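Local coordinates for protein Cif-like 1 (Burkholderia cenocepacia, PDB 7JQY) that probably hydrolyses epoxides, as a Cif-like member of the alpha/beta hydrolase fold, adding water across the strained ring to give a diol, at residues 193-198 with 283-288; 56-61 with 189-194; 145-150 with 252-257. The protein carries 1 engineered substitution. All blocks are in the same frame, centred on the assembly; numbering follows the deposited sequence.

Contact 1: residues 193-198 with 283-288; sequences DFYKKR and GHWLPD
Y195 lays its phenol ring over one face of the W285 indole, across the fused bond, with W285 CE2 over the centre of the phenol: the five-membered ring centroid is 3.8 Å away and the planes diverge by 7°, a nearly parallel face-to-face stack. The same two residues are tied by a second, polar link, for W285 NE1 donates to the backbone O of Y195 at 3.0 Å (N-H...O angle 151°). That carbonyl also accepts from R198 N, so one oxygen near the end of the helix serves two donors. At the far end of the phenol, Y195 OH donates to D288 OD2 at 2.6 Å, meeting it from above the carboxylate plane; the other oxygen, OD1, is held by R65 and Y211.

The outer edge of the indole turns to F194, whose CE1 is 3.8 Å from W285 CH2, each atom near the plane of the other ring. R198 runs extended from CG to NE and sets its guanidinium over the F194 face, with NH1 giving a bond to F194 O and NH2 one to Q166 O. Its own carbonyl anchors the neighbouring loop, H284 N reaching R198 O at 2.9 Å. With CG placed anti to the backbone N (chi1 -170°), the imidazole of H284 leans over the rim of the indole face opposite Y195, and its ND1 bonds S258.

Helix 187-198 lies in the insertion between strands 140-146 and 250-255, consistent with the cap of alpha/beta hydrolases; the stack joins it to the core loop between strand 274-279 and helix 286-289, beside R122 of strand 117-122.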
ATOM      1  N   ASP B 193      -2.406  -4.720  20.974  1.00 33.55           N
ATOM      2  CA  ASP B 193      -3.021  -5.996  21.311  1.00 34.38           C
ATOM      3  C   ASP B 193      -2.194  -6.733  22.351  1.00 36.78           C
ATOM      4  O   ASP B 193      -2.733  -7.230  23.349  1.00 34.27           O
ATOM      5  CB  ASP B 193      -3.186  -6.856  20.063  1.00 33.55           C
ATOM      6  CG  ASP B 193      -4.077  -8.060  20.318  1.00 36.77           C
ATOM      7  OD1 ASP B 193      -5.316  -7.897  20.258  1.00 36.66           O
ATOM      8  OD2 ASP B 193      -3.536  -9.150  20.600  1.00 33.69           O
ATOM      9  N   PHE B 194      -0.873  -6.786  22.146  1.00 34.82           N
ATOM     10  CA  PHE B 194      -0.003  -7.415  23.130  1.00 36.18           C
ATOM     11  C   PHE B 194      -0.232  -6.814  24.515  1.00 38.14           C
ATOM     12  O   PHE B 194      -0.369  -7.543  25.510  1.00 35.37           O
ATOM     13  CB  PHE B 194       1.454  -7.254  22.699  1.00 34.33           C
ATOM     14  CG  PHE B 194       2.413  -8.054  23.505  1.00 35.18           C
ATOM     15  CD1 PHE B 194       2.877  -7.576  24.721  1.00 36.34           C
ATOM     16  CD2 PHE B 194       2.852  -9.291  23.055  1.00 35.12           C
ATOM     17  CE1 PHE B 194       3.762  -8.324  25.487  1.00 34.32           C
ATOM     18  CE2 PHE B 194       3.734 -10.046  23.812  1.00 34.33           C
ATOM     19  CZ  PHE B 194       4.189  -9.564  25.027  1.00 33.12           C
ATOM     20  N   TYR B 195      -0.358  -5.511  24.580  1.00 31.32           N
ATOM     21  CA  TYR B 195      -0.535  -4.848  25.816  1.00 32.76           C
ATOM     22  C   TYR B 195      -1.867  -5.094  26.465  1.00 35.11           C
ATOM     23  O   TYR B 195      -1.912  -5.441  27.586  1.00 34.06           O
ATOM     24  CB  TYR B 195      -0.352  -3.350  25.620  1.00 34.87           C
ATOM     25  CG  TYR B 195       0.597  -2.685  26.546  1.00 34.81           C
ATOM     26  CD1 TYR B 195       1.914  -2.606  26.254  1.00 37.64           C
ATOM     27  CD2 TYR B 195       0.176  -2.115  27.689  1.00 40.34           C
ATOM     28  CE1 TYR B 195       2.796  -1.986  27.093  1.00 37.52           C
ATOM     29  CE2 TYR B 195       1.044  -1.497  28.532  1.00 39.69           C
ATOM     30  CZ  TYR B 195       2.356  -1.434  28.219  1.00 38.40           C
ATOM     31  OH  TYR B 195       3.224  -0.815  29.037  1.00 47.65           O
ATOM     32  N   LYS B 196      -2.946  -4.959  25.730  1.00 33.59           N
ATOM     33  CA  LYS B 196      -4.271  -5.045  26.332  1.00 34.83           C
ATOM     34  C   LYS B 196      -4.606  -6.462  26.776  1.00 33.94           C
ATOM     35  O   LYS B 196      -5.337  -6.640  27.754  1.00 34.84           O
ATOM     36  CB  LYS B 196      -5.323  -4.528  25.354  1.00 34.08           C
ATOM     37  CG  LYS B 196      -5.265  -3.031  25.143  1.00 33.64           C
ATOM     38  CD  LYS B 196      -6.413  -2.603  24.276  1.00 34.40           C
ATOM     39  CE  LYS B 196      -6.064  -1.474  23.343  1.00 30.62           C
ATOM     40  NZ  LYS B 196      -7.317  -0.771  22.925  1.00 30.02           N
ATOM     41  N   LYS B 197      -4.065  -7.475  26.099  1.00 36.45           N
ATOM     42  CA  LYS B 197      -4.311  -8.852  26.507  1.00 35.94           C
ATOM     43  C   LYS B 197      -3.708  -9.168  27.871  1.00 38.75           C
ATOM     44  O   LYS B 197      -4.170 -10.095  28.542  1.00 36.60           O
ATOM     45  CB  LYS B 197      -3.747  -9.811  25.453  1.00 36.18           C
ATOM     46  CG  LYS B 197      -4.762 -10.213  24.416  1.00 40.00           C
ATOM     47  CD  LYS B 197      -4.156 -10.990  23.272  1.00 39.57           C
ATOM     48  CE  LYS B 197      -5.275 -11.590  22.435  1.00 38.72           C
ATOM     49  NZ  LYS B 197      -5.425 -10.886  21.133  1.00 39.89           N
ATOM     50  N   ARG B 198      -2.713  -8.402  28.311  1.00 37.29           N
ATOM     51  CA  ARG B 198      -2.028  -8.659  29.569  1.00 35.91           C
ATOM     52  C   ARG B 198      -2.344  -7.627  30.643  1.00 35.92           C
ATOM     53  O   ARG B 198      -1.845  -7.749  31.766  1.00 35.46           O
ATOM     54  CB  ARG B 198      -0.516  -8.714  29.331  1.00 36.57           C
ATOM     55  CG  ARG B 198      -0.064  -9.899  28.477  1.00 36.35           C
ATOM     56  CD  ARG B 198       1.360  -9.668  27.898  1.00 36.35           C
ATOM     57  NE  ARG B 198       1.876 -10.891  27.291  1.00 35.18           N
ATOM     58  CZ  ARG B 198       1.503 -11.350  26.102  1.00 37.72           C
ATOM     59  NH1 ARG B 198       0.614 -10.682  25.366  1.00 37.84           N
ATOM     60  NH2 ARG B 198       2.011 -12.490  25.652  1.00 38.57           N
ATOM     61  N   GLY B 283      -2.751  -6.105  36.433  1.00 40.10           N
ATOM     62  CA  GLY B 283      -2.231  -7.037  35.456  1.00 36.97           C
ATOM     63  C   GLY B 283      -0.723  -7.048  35.367  1.00 35.05           C
ATOM     64  O   GLY B 283      -0.023  -6.830  36.357  1.00 32.75           O
ATOM     65  N   HIS B 284      -0.223  -7.202  34.144  1.00 37.96           N
ATOM     66  CA  HIS B 284       1.191  -7.421  33.885  1.00 36.91           C
ATOM     67  C   HIS B 284       2.016  -6.143  33.942  1.00 35.80           C
ATOM     68  O   HIS B 284       3.231  -6.226  34.155  1.00 36.09           O
ATOM     69  CB  HIS B 284       1.344  -8.080  32.513  1.00 36.38           C
ATOM     70  CG  HIS B 284       2.726  -8.567  32.210  1.00 37.71           C
ATOM     71  ND1 HIS B 284       3.272  -9.684  32.808  1.00 40.60           N
ATOM     72  CD2 HIS B 284       3.664  -8.103  31.351  1.00 35.63           C
ATOM     73  CE1 HIS B 284       4.490  -9.884  32.334  1.00 39.44           C
ATOM     74  NE2 HIS B 284       4.755  -8.934  31.453  1.00 36.77           N
ATOM     75  N   TRP B 285       1.399  -4.973  33.778  1.00 33.34           N
ATOM     76  CA  TRP B 285       2.128  -3.710  33.588  1.00 34.88           C
ATOM     77  C   TRP B 285       2.010  -2.848  34.841  1.00 34.62           C
ATOM     78  O   TRP B 285       1.262  -1.873  34.876  1.00 35.81           O
ATOM     79  CB  TRP B 285       1.598  -2.958  32.353  1.00 31.97           C
ATOM     80  CG  TRP B 285       1.340  -3.839  31.162  1.00 34.61           C
ATOM     81  CD1 TRP B 285       0.122  -4.287  30.717  1.00 33.50           C
ATOM     82  CD2 TRP B 285       2.320  -4.365  30.257  1.00 33.09           C
ATOM     83  NE1 TRP B 285       0.291  -5.055  29.590  1.00 33.60           N
ATOM     84  CE2 TRP B 285       1.627  -5.119  29.287  1.00 31.96           C
ATOM     85  CE3 TRP B 285       3.714  -4.267  30.169  1.00 35.53           C
ATOM     86  CZ2 TRP B 285       2.285  -5.789  28.247  1.00 30.83           C
ATOM     87  CZ3 TRP B 285       4.367  -4.930  29.136  1.00 33.11           C
ATOM     88  CH2 TRP B 285       3.649  -5.686  28.190  1.00 33.50           C
ATOM     89  N   LEU B 286       2.803  -3.184  35.855  1.00 34.08           N
ATOM     90  CA  LEU B 286       2.681  -2.506  37.143  1.00 35.77           C
ATOM     91  C   LEU B 286       2.837  -0.994  37.049  1.00 35.40           C
ATOM     92  O   LEU B 286       1.986  -0.280  37.606  1.00 34.65           O
ATOM     93  CB  LEU B 286       3.669  -3.115  38.146  1.00 39.23           C
ATOM     94  CG  LEU B 286       3.000  -3.781  39.352  1.00 38.84           C
ATOM     95  CD1 LEU B 286       4.053  -4.254  40.342  1.00 39.30           C
ATOM     96  CD2 LEU B 286       2.005  -2.836  40.023  1.00 37.05           C
ATOM     97  N   PRO B 287       3.869  -0.439  36.392  1.00 36.14           N
ATOM     98  CA  PRO B 287       3.968   1.032  36.321  1.00 35.16           C
ATOM     99  C   PRO B 287       2.813   1.691  35.583  1.00 33.54           C
ATOM    100  O   PRO B 287       2.464   2.834  35.902  1.00 33.68           O
ATOM    101  CB  PRO B 287       5.308   1.263  35.605  1.00 32.96           C
ATOM    102  CG  PRO B 287       6.083   0.013  35.824  1.00 36.48           C
ATOM    103  CD  PRO B 287       5.054  -1.088  35.801  1.00 32.29           C
ATOM    104  N   ASP B 288       2.225   1.031  34.582  1.00 34.26           N
ATOM    105  CA  ASP B 288       1.076   1.613  33.890  1.00 34.18           C
ATOM    106  C   ASP B 288      -0.212   1.443  34.683  1.00 35.96           C
ATOM    107  O   ASP B 288      -1.045   2.358  34.723  1.00 39.34           O
ATOM    108  CB  ASP B 288       0.901   0.983  32.507  1.00 32.26           C
ATOM    109  CG  ASP B 288       2.024   1.337  31.557  1.00 34.82           C
ATOM    110  OD1 ASP B 288       2.071   2.501  31.089  1.00 33.22           O
ATOM    111  OD2 ASP B 288       2.856   0.449  31.280  1.00 32.92           O
TER

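Contact 2: residues 56-61 with 189-194; sequences GWPQTW and AYILDF
W57 points the edge of its six-membered ring at the centre of the F194 face, a T-shaped pair with centroids 5.1 Å apart and planes at 86°. The atom at the point of contact is W57 CZ3, which is nearly equidistant from all six carbons of the F194 ring, the shortest gap being 3.9 Å to F194 CE1. The neighbouring corner, W57 CH2, meets Y190 CE2 at 3.7 Å, edge against edge. Since W57 carries CG anti to its own N (chi1 -165°), the indole extends from the loop to the helix, and its outer corner touches both F194 and Y190, one helical turn apart.

P58, which follows a cis peptide bond, folds back so that its CB lies over the centre of the W57 ring. P58 CG also rests 3.9 Å from I191 CG2, the two side chains passing in opposite directions. Packing is looser where P58 CD faces F194 CD1 at 4.4 Å, and the backbones stay well apart, with P58 CA and I191 CA 7.1 Å from each other. A189 and D193, partly exposed, take no part in this contact and pack on M181 and I178 of a third subunit.

The loop is stiffened locally: G56 O accepts from Q59 N, and G56 N donates to Q59 OE1 in its carbonyl plane. No hydrogen bond crosses between 56-61 and 189-194, so adhesion here is apolar and aromatic. Separately, W57 N bonds OG of S123, an engineered residue in a probable nucleophile elbow; this places the amide beside that position, where the HGxP loop of related epoxide hydrolases contributes to the oxyanion hole.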
ATOM      1  N   GLY B  56      11.057  -2.461  30.009  1.00 33.17           N
ATOM      2  CA  GLY B  56      11.157  -3.705  29.279  1.00 34.16           C
ATOM      3  C   GLY B  56      10.624  -3.575  27.861  1.00 34.12           C
ATOM      4  O   GLY B  56      10.657  -2.498  27.251  1.00 31.57           O
ATOM      5  N   TRP B  57      10.162  -4.714  27.323  1.00 31.71           N
ATOM      6  CA  TRP B  57       9.544  -4.819  26.005  1.00 32.14           C
ATOM      7  C   TRP B  57       8.034  -4.958  26.144  1.00 33.81           C
ATOM      8  O   TRP B  57       7.561  -5.745  26.976  1.00 33.37           O
ATOM      9  CB  TRP B  57      10.089  -6.022  25.228  1.00 31.07           C
ATOM     10  CG  TRP B  57       9.761  -5.969  23.762  1.00 30.39           C
ATOM     11  CD1 TRP B  57      10.570  -5.507  22.750  1.00 32.38           C
ATOM     12  CD2 TRP B  57       8.530  -6.358  23.139  1.00 30.46           C
ATOM     13  NE1 TRP B  57       9.915  -5.593  21.545  1.00 29.73           N
ATOM     14  CE2 TRP B  57       8.661  -6.106  21.756  1.00 31.69           C
ATOM     15  CE3 TRP B  57       7.322  -6.888  23.617  1.00 30.46           C
ATOM     16  CZ2 TRP B  57       7.635  -6.371  20.847  1.00 31.30           C
ATOM     17  CZ3 TRP B  57       6.306  -7.149  22.716  1.00 31.06           C
ATOM     18  CH2 TRP B  57       6.470  -6.889  21.344  1.00 32.73           C
ATOM     19  N   PRO B  58       7.237  -4.213  25.355  1.00 30.57           N
ATOM     20  CA  PRO B  58       7.648  -3.195  24.384  1.00 27.60           C
ATOM     21  C   PRO B  58       7.535  -1.803  24.982  1.00 28.42           C
ATOM     22  O   PRO B  58       6.535  -1.128  24.757  1.00 30.91           O
ATOM     23  CB  PRO B  58       6.636  -3.372  23.257  1.00 26.54           C
ATOM     24  CG  PRO B  58       5.349  -3.856  23.985  1.00 30.19           C
ATOM     25  CD  PRO B  58       5.771  -4.355  25.374  1.00 30.18           C
ATOM     26  N   GLN B  59       8.538  -1.370  25.733  1.00 28.73           N
ATOM     27  CA  GLN B  59       8.424  -0.156  26.523  1.00 28.30           C
ATOM     28  C   GLN B  59       9.619   0.756  26.270  1.00 30.12           C
ATOM     29  O   GLN B  59      10.556   0.419  25.545  1.00 27.64           O
ATOM     30  CB  GLN B  59       8.305  -0.491  28.015  1.00 30.18           C
ATOM     31  CG  GLN B  59       7.243  -1.573  28.297  1.00 33.11           C
ATOM     32  CD  GLN B  59       7.038  -1.801  29.769  1.00 34.30           C
ATOM     33  OE1 GLN B  59       7.988  -2.097  30.508  1.00 31.31           O
ATOM     34  NE2 GLN B  59       5.803  -1.643  30.217  1.00 33.29           N
ATOM     35  N   THR B  60       9.535   1.947  26.855  1.00 28.65           N
ATOM     36  CA  THR B  60      10.615   2.912  26.937  1.00 30.37           C
ATOM     37  C   THR B  60      10.614   3.443  28.359  1.00 31.11           C
ATOM     38  O   THR B  60       9.825   2.992  29.199  1.00 32.49           O
ATOM     39  CB  THR B  60      10.430   4.066  25.942  1.00 29.73           C
ATOM     40  OG1 THR B  60       9.236   4.769  26.289  1.00 28.19           O
ATOM     41  CG2 THR B  60      10.358   3.572  24.502  1.00 25.06           C
ATOM     42  N   TRP B  61      11.456   4.451  28.612  1.00 31.67           N
ATOM     43  CA  TRP B  61      11.436   5.144  29.899  1.00 32.27           C
ATOM     44  C   TRP B  61      10.037   5.624  30.260  1.00 33.08           C
ATOM     45  O   TRP B  61       9.707   5.756  31.447  1.00 35.14           O
ATOM     46  CB  TRP B  61      12.400   6.336  29.868  1.00 33.60           C
ATOM     47  CG  TRP B  61      11.857   7.492  29.077  1.00 33.69           C
ATOM     48  CD1 TRP B  61      12.092   7.765  27.759  1.00 31.53           C
ATOM     49  CD2 TRP B  61      10.963   8.515  29.546  1.00 36.17           C
ATOM     50  NE1 TRP B  61      11.398   8.889  27.379  1.00 33.57           N
ATOM     51  CE2 TRP B  61      10.704   9.373  28.457  1.00 33.30           C
ATOM     52  CE3 TRP B  61      10.360   8.789  30.780  1.00 33.22           C
ATOM     53  CZ2 TRP B  61       9.870  10.484  28.565  1.00 31.71           C
ATOM     54  CZ3 TRP B  61       9.534   9.901  30.885  1.00 33.96           C
ATOM     55  CH2 TRP B  61       9.293  10.728  29.782  1.00 33.51           C
ATOM     56  N   ALA B 189      -0.866  -1.926  15.891  1.00 33.20           N
ATOM     57  CA  ALA B 189      -1.841  -2.996  16.070  1.00 34.40           C
ATOM     58  C   ALA B 189      -1.240  -4.171  16.838  1.00 36.42           C
ATOM     59  O   ALA B 189      -1.925  -4.810  17.648  1.00 30.73           O
ATOM     60  CB  ALA B 189      -2.381  -3.444  14.714  1.00 32.14           C
ATOM     61  N   TYR B 190       0.026  -4.491  16.575  1.00 31.93           N
ATOM     62  CA  TYR B 190       0.661  -5.603  17.267  1.00 33.75           C
ATOM     63  C   TYR B 190       0.874  -5.288  18.741  1.00 35.13           C
ATOM     64  O   TYR B 190       0.570  -6.114  19.608  1.00 32.68           O
ATOM     65  CB  TYR B 190       1.989  -5.950  16.589  1.00 33.18           C
ATOM     66  CG  TYR B 190       2.709  -7.149  17.188  1.00 36.60           C
ATOM     67  CD1 TYR B 190       2.247  -8.452  16.971  1.00 33.11           C
ATOM     68  CD2 TYR B 190       3.866  -6.983  17.944  1.00 35.89           C
ATOM     69  CE1 TYR B 190       2.912  -9.541  17.491  1.00 32.94           C
ATOM     70  CE2 TYR B 190       4.543  -8.073  18.479  1.00 35.24           C
ATOM     71  CZ  TYR B 190       4.061  -9.351  18.249  1.00 36.18           C
ATOM     72  OH  TYR B 190       4.726 -10.437  18.779  1.00 34.81           O
ATOM     73  N   ILE B 191       1.366  -4.087  19.048  1.00 32.42           N
ATOM     74  CA  ILE B 191       1.758  -3.761  20.416  1.00 32.09           C
ATOM     75  C   ILE B 191       0.548  -3.408  21.276  1.00 33.92           C
ATOM     76  O   ILE B 191       0.516  -3.721  22.472  1.00 28.52           O
ATOM     77  CB  ILE B 191       2.809  -2.637  20.392  1.00 32.08           C
ATOM     78  CG1 ILE B 191       4.175  -3.228  20.061  1.00 32.36           C
ATOM     79  CG2 ILE B 191       2.861  -1.881  21.705  1.00 31.40           C
ATOM     80  CD1 ILE B 191       5.133  -2.226  19.368  1.00 29.63           C
ATOM     81  N   LEU B 192      -0.454  -2.728  20.708  1.00 33.67           N
ATOM     82  CA  LEU B 192      -1.666  -2.451  21.476  1.00 33.70           C
ATOM     83  C   LEU B 192      -2.355  -3.747  21.885  1.00 34.23           C
ATOM     84  O   LEU B 192      -2.857  -3.869  23.009  1.00 32.14           O
ATOM     85  CB  LEU B 192      -2.627  -1.576  20.669  1.00 32.50           C
ATOM     86  CG  LEU B 192      -2.718  -0.087  21.001  1.00 34.24           C
ATOM     87  CD1 LEU B 192      -1.422   0.639  20.626  1.00 35.31           C
ATOM     88  CD2 LEU B 192      -3.887   0.515  20.259  1.00 32.15           C
ATOM     89  N   ASP B 193      -2.406  -4.720  20.974  1.00 33.55           N
ATOM     90  CA  ASP B 193      -3.021  -5.996  21.311  1.00 34.38           C
ATOM     91  C   ASP B 193      -2.194  -6.733  22.351  1.00 36.78           C
ATOM     92  O   ASP B 193      -2.733  -7.230  23.349  1.00 34.27           O
ATOM     93  CB  ASP B 193      -3.186  -6.856  20.063  1.00 33.55           C
ATOM     94  CG  ASP B 193      -4.077  -8.060  20.318  1.00 36.77           C
ATOM     95  OD1 ASP B 193      -5.316  -7.897  20.258  1.00 36.66           O
ATOM     96  OD2 ASP B 193      -3.536  -9.150  20.600  1.00 33.69           O
ATOM     97  N   PHE B 194      -0.873  -6.786  22.146  1.00 34.82           N
ATOM     98  CA  PHE B 194      -0.003  -7.415  23.130  1.00 36.18           C
ATOM     99  C   PHE B 194      -0.232  -6.814  24.515  1.00 38.14           C
ATOM    100  O   PHE B 194      -0.369  -7.543  25.510  1.00 35.37           O
ATOM    101  CB  PHE B 194       1.454  -7.254  22.699  1.00 34.33           C
ATOM    102  CG  PHE B 194       2.413  -8.054  23.505  1.00 35.18           C
ATOM    103  CD1 PHE B 194       2.877  -7.576  24.721  1.00 36.34           C
ATOM    104  CD2 PHE B 194       2.852  -9.291  23.055  1.00 35.12           C
ATOM    105  CE1 PHE B 194       3.762  -8.324  25.487  1.00 34.32           C
ATOM    106  CE2 PHE B 194       3.734 -10.046  23.812  1.00 34.33           C
ATOM    107  CZ  PHE B 194       4.189  -9.564  25.027  1.00 33.12           C
TER

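Contact 3: residues 145-150 with 252-257; sequences MLDVPV and ALAGDK
L253 stands beside L146 on one face of the sheet, both side chains pointing the same way, with L146 CD2 3.7 Å from L253 CD1. Both its N and its O bond to strand 140-146 and the residue just after it: L253 N donates to M145 O at 2.9 Å, and L253 O accepts from D147 N, also at 2.9 Å, with N-H...O angles of 163° and 161°. The CA-H groups add weaker support, L146 CA lying 3.3 Å from L253 O.

M145 pairs with A252 on the other face, where its chain leads away from the strand partner toward V126 and Y130 of helix 124-135. This is the parallel pairing of strands 140-146 and 250-255 in the central sheet of the alpha/beta hydrolase fold; the 101 residues between the two segments include the run of helices from 154-161 to 231-241. The touching parts, 145-147 and 252-255, run 17° apart.

D147 ends the pairing. It is the middle residue of a gamma turn, with positive phi, closed by V148 N bonding back to L146 O, and this turns the chain out of the strand. The carboxylate curls toward the other strand: D147 OD1 is 3.9 Å from A254 CA and reaches G255 N through a water, which gives a hydrogen to OD1 and accepts from the amide at 2.7 Å. D147 OD2 has its main partner in R122, a salt bridge to the end of strand 117-122.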
ATOM      1  N   MET B 145      12.348  -5.973  41.836  1.00 40.00           N
ATOM      2  CA  MET B 145      12.113  -6.825  40.676  1.00 44.87           C
ATOM      3  C   MET B 145      10.616  -6.914  40.402  1.00 45.62           C
ATOM      4  O   MET B 145       9.854  -7.387  41.255  1.00 41.92           O
ATOM      5  CB  MET B 145      12.709  -8.214  40.917  1.00 46.16           C
ATOM      6  CG  MET B 145      14.221  -8.174  41.182  1.00 48.76           C
ATOM      7  SD  MET B 145      14.953  -9.810  41.389  1.00 52.68           S
ATOM      8  CE  MET B 145      15.569 -10.090  39.732  1.00 50.22           C
ATOM      9  N   LEU B 146      10.199  -6.509  39.199  1.00 41.50           N
ATOM     10  CA  LEU B 146       8.783  -6.348  38.880  1.00 40.18           C
ATOM     11  C   LEU B 146       8.348  -7.275  37.752  1.00 40.12           C
ATOM     12  O   LEU B 146       9.035  -7.391  36.730  1.00 39.83           O
ATOM     13  CB  LEU B 146       8.459  -4.905  38.474  1.00 39.67           C
ATOM     14  CG  LEU B 146       8.887  -3.706  39.325  1.00 42.41           C
ATOM     15  CD1 LEU B 146       8.190  -2.444  38.807  1.00 39.06           C
ATOM     16  CD2 LEU B 146       8.587  -3.916  40.793  1.00 41.93           C
ATOM     17  N   ASP B 147       7.199  -7.922  37.953  1.00 39.16           N
ATOM     18  CA  ASP B 147       6.316  -8.420  36.899  1.00 42.58           C
ATOM     19  C   ASP B 147       6.749  -9.698  36.183  1.00 43.29           C
ATOM     20  O   ASP B 147       5.892 -10.520  35.838  1.00 42.76           O
ATOM     21  CB  ASP B 147       6.087  -7.307  35.863  1.00 36.04           C
ATOM     22  CG  ASP B 147       5.352  -6.117  36.455  1.00 39.51           C
ATOM     23  OD1 ASP B 147       4.507  -6.335  37.343  1.00 39.02           O
ATOM     24  OD2 ASP B 147       5.623  -4.960  36.054  1.00 40.85           O
ATOM     25  N   VAL B 148       8.041  -9.872  35.926  1.00 40.15           N
ATOM     26  CA  VAL B 148       8.504 -10.941  35.038  1.00 41.65           C
ATOM     27  C   VAL B 148       9.603 -11.757  35.714  1.00 45.60           C
ATOM     28  O   VAL B 148      10.460 -11.181  36.405  1.00 44.31           O
ATOM     29  CB  VAL B 148       9.002 -10.348  33.703  1.00 43.53           C
ATOM     30  CG1 VAL B 148       9.550 -11.425  32.763  1.00 43.81           C
ATOM     31  CG2 VAL B 148       7.888  -9.573  33.025  1.00 41.01           C
ATOM     32  N   PRO B 149       9.617 -13.082  35.568  1.00 45.44           N
ATOM     33  CA  PRO B 149      10.762 -13.869  36.044  1.00 46.13           C
ATOM     34  C   PRO B 149      11.957 -13.745  35.111  1.00 48.55           C
ATOM     35  O   PRO B 149      11.813 -13.527  33.906  1.00 48.90           O
ATOM     36  CB  PRO B 149      10.227 -15.302  36.037  1.00 44.16           C
ATOM     37  CG  PRO B 149       9.198 -15.284  34.923  1.00 48.85           C
ATOM     38  CD  PRO B 149       8.541 -13.934  35.021  1.00 44.09           C
ATOM     39  N   VAL B 150      13.150 -13.931  35.672  1.00 46.07           N
ATOM     40  CA  VAL B 150      14.373 -13.803  34.878  1.00 49.24           C
ATOM     41  C   VAL B 150      14.802 -15.186  34.407  1.00 50.18           C
ATOM     42  O   VAL B 150      14.430 -16.194  35.025  1.00 49.92           O
ATOM     43  CB  VAL B 150      15.502 -13.094  35.652  1.00 45.84           C
ATOM     44  CG1 VAL B 150      15.002 -11.800  36.269  1.00 46.89           C
ATOM     45  CG2 VAL B 150      16.110 -13.995  36.702  1.00 50.25           C
ATOM     46  N   ALA B 252      10.244  -7.914  45.504  1.00 49.46           N
ATOM     47  CA  ALA B 252       9.597  -8.551  44.361  1.00 49.42           C
ATOM     48  C   ALA B 252       8.123  -8.162  44.329  1.00 49.68           C
ATOM     49  O   ALA B 252       7.418  -8.314  45.336  1.00 52.37           O
ATOM     50  CB  ALA B 252       9.737 -10.078  44.424  1.00 51.75           C
ATOM     51  N   LEU B 253       7.653  -7.672  43.175  1.00 47.24           N
ATOM     52  CA  LEU B 253       6.277  -7.200  43.024  1.00 47.44           C
ATOM     53  C   LEU B 253       5.678  -7.672  41.706  1.00 45.75           C
ATOM     54  O   LEU B 253       6.374  -7.742  40.691  1.00 40.91           O
ATOM     55  CB  LEU B 253       6.197  -5.673  43.081  1.00 43.98           C
ATOM     56  CG  LEU B 253       6.756  -4.964  44.308  1.00 46.23           C
ATOM     57  CD1 LEU B 253       6.831  -3.458  44.049  1.00 48.22           C
ATOM     58  CD2 LEU B 253       5.908  -5.259  45.526  1.00 46.82           C
ATOM     59  N   ALA B 254       4.377  -7.974  41.724  1.00 44.68           N
ATOM     60  CA  ALA B 254       3.650  -8.348  40.515  1.00 41.92           C
ATOM     61  C   ALA B 254       2.155  -8.236  40.776  1.00 41.05           C
ATOM     62  O   ALA B 254       1.709  -8.170  41.924  1.00 46.19           O
ATOM     63  CB  ALA B 254       4.018  -9.760  40.046  1.00 41.70           C
ATOM     64  N   GLY B 255       1.383  -8.170  39.692  1.00 40.39           N
ATOM     65  CA  GLY B 255      -0.059  -8.062  39.824  1.00 41.57           C
ATOM     66  C   GLY B 255      -0.714  -9.414  40.051  1.00 43.48           C
ATOM     67  O   GLY B 255      -0.255 -10.446  39.561  1.00 43.10           O
ATOM     68  N   ASP B 256      -1.827  -9.405  40.791  1.00 41.78           N
ATOM     69  CA  ASP B 256      -2.500 -10.663  41.094  1.00 44.91           C
ATOM     70  C   ASP B 256      -3.136 -11.284  39.861  1.00 45.02           C
ATOM     71  O   ASP B 256      -3.419 -12.486  39.866  1.00 43.61           O
ATOM     72  CB  ASP B 256      -3.567 -10.476  42.182  1.00 45.80           C
ATOM     73  CG  ASP B 256      -4.673  -9.520  41.771  1.00 48.46           C
ATOM     74  OD1 ASP B 256      -4.528  -8.836  40.734  1.00 47.11           O
ATOM     75  OD2 ASP B 256      -5.701  -9.465  42.480  1.00 49.58           O
ATOM     76  N   LYS B 257      -3.385 -10.500  38.813  1.00 42.56           N
ATOM     77  CA  LYS B 257      -3.990 -11.037  37.602  1.00 42.52           C
ATOM     78  C   LYS B 257      -2.961 -11.467  36.574  1.00 40.51           C
ATOM     79  O   LYS B 257      -3.341 -11.887  35.477  1.00 39.51           O
ATOM     80  CB  LYS B 257      -4.936 -10.008  36.978  1.00 36.51           C
ATOM     81  CG  LYS B 257      -6.016  -9.505  37.901  1.00 41.03           C
ATOM     82  CD  LYS B 257      -7.022 -10.604  38.211  1.00 45.09           C
ATOM     83  CE  LYS B 257      -8.215 -10.054  38.971  1.00 45.62           C
ATOM     84  NZ  LYS B 257      -9.058 -11.136  39.530  1.00 51.86           N
TER
HETATM   85  O   HOH W   1       2.350  -7.645  37.212  1.00 37.35           O

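How the contacts relate
Contacts 1 and 2 are neighbours on helix 187-198, their centres about 9 Å apart, and both use F194. They meet directly: Y195 OH lies 3.0 Å from Q59 NE2, a probable hydrogen bond, and W285 CH2 packs on P58 CD at 3.8 Å. Contact 3 adjoins contact 1, about 12 Å between centres, with H284 CE1 3.5 Å from V148 CG2 and L286 CD1 3.8 Å from L253 CB. Contacts 2 and 3 do not touch; their nearest atoms are about 7 Å apart. W57 of contact 2 touches the probable nucleophile elbow around engineered S123; the side chains of H284 of contact 1 and L146 of contact 3 lie near it without touching.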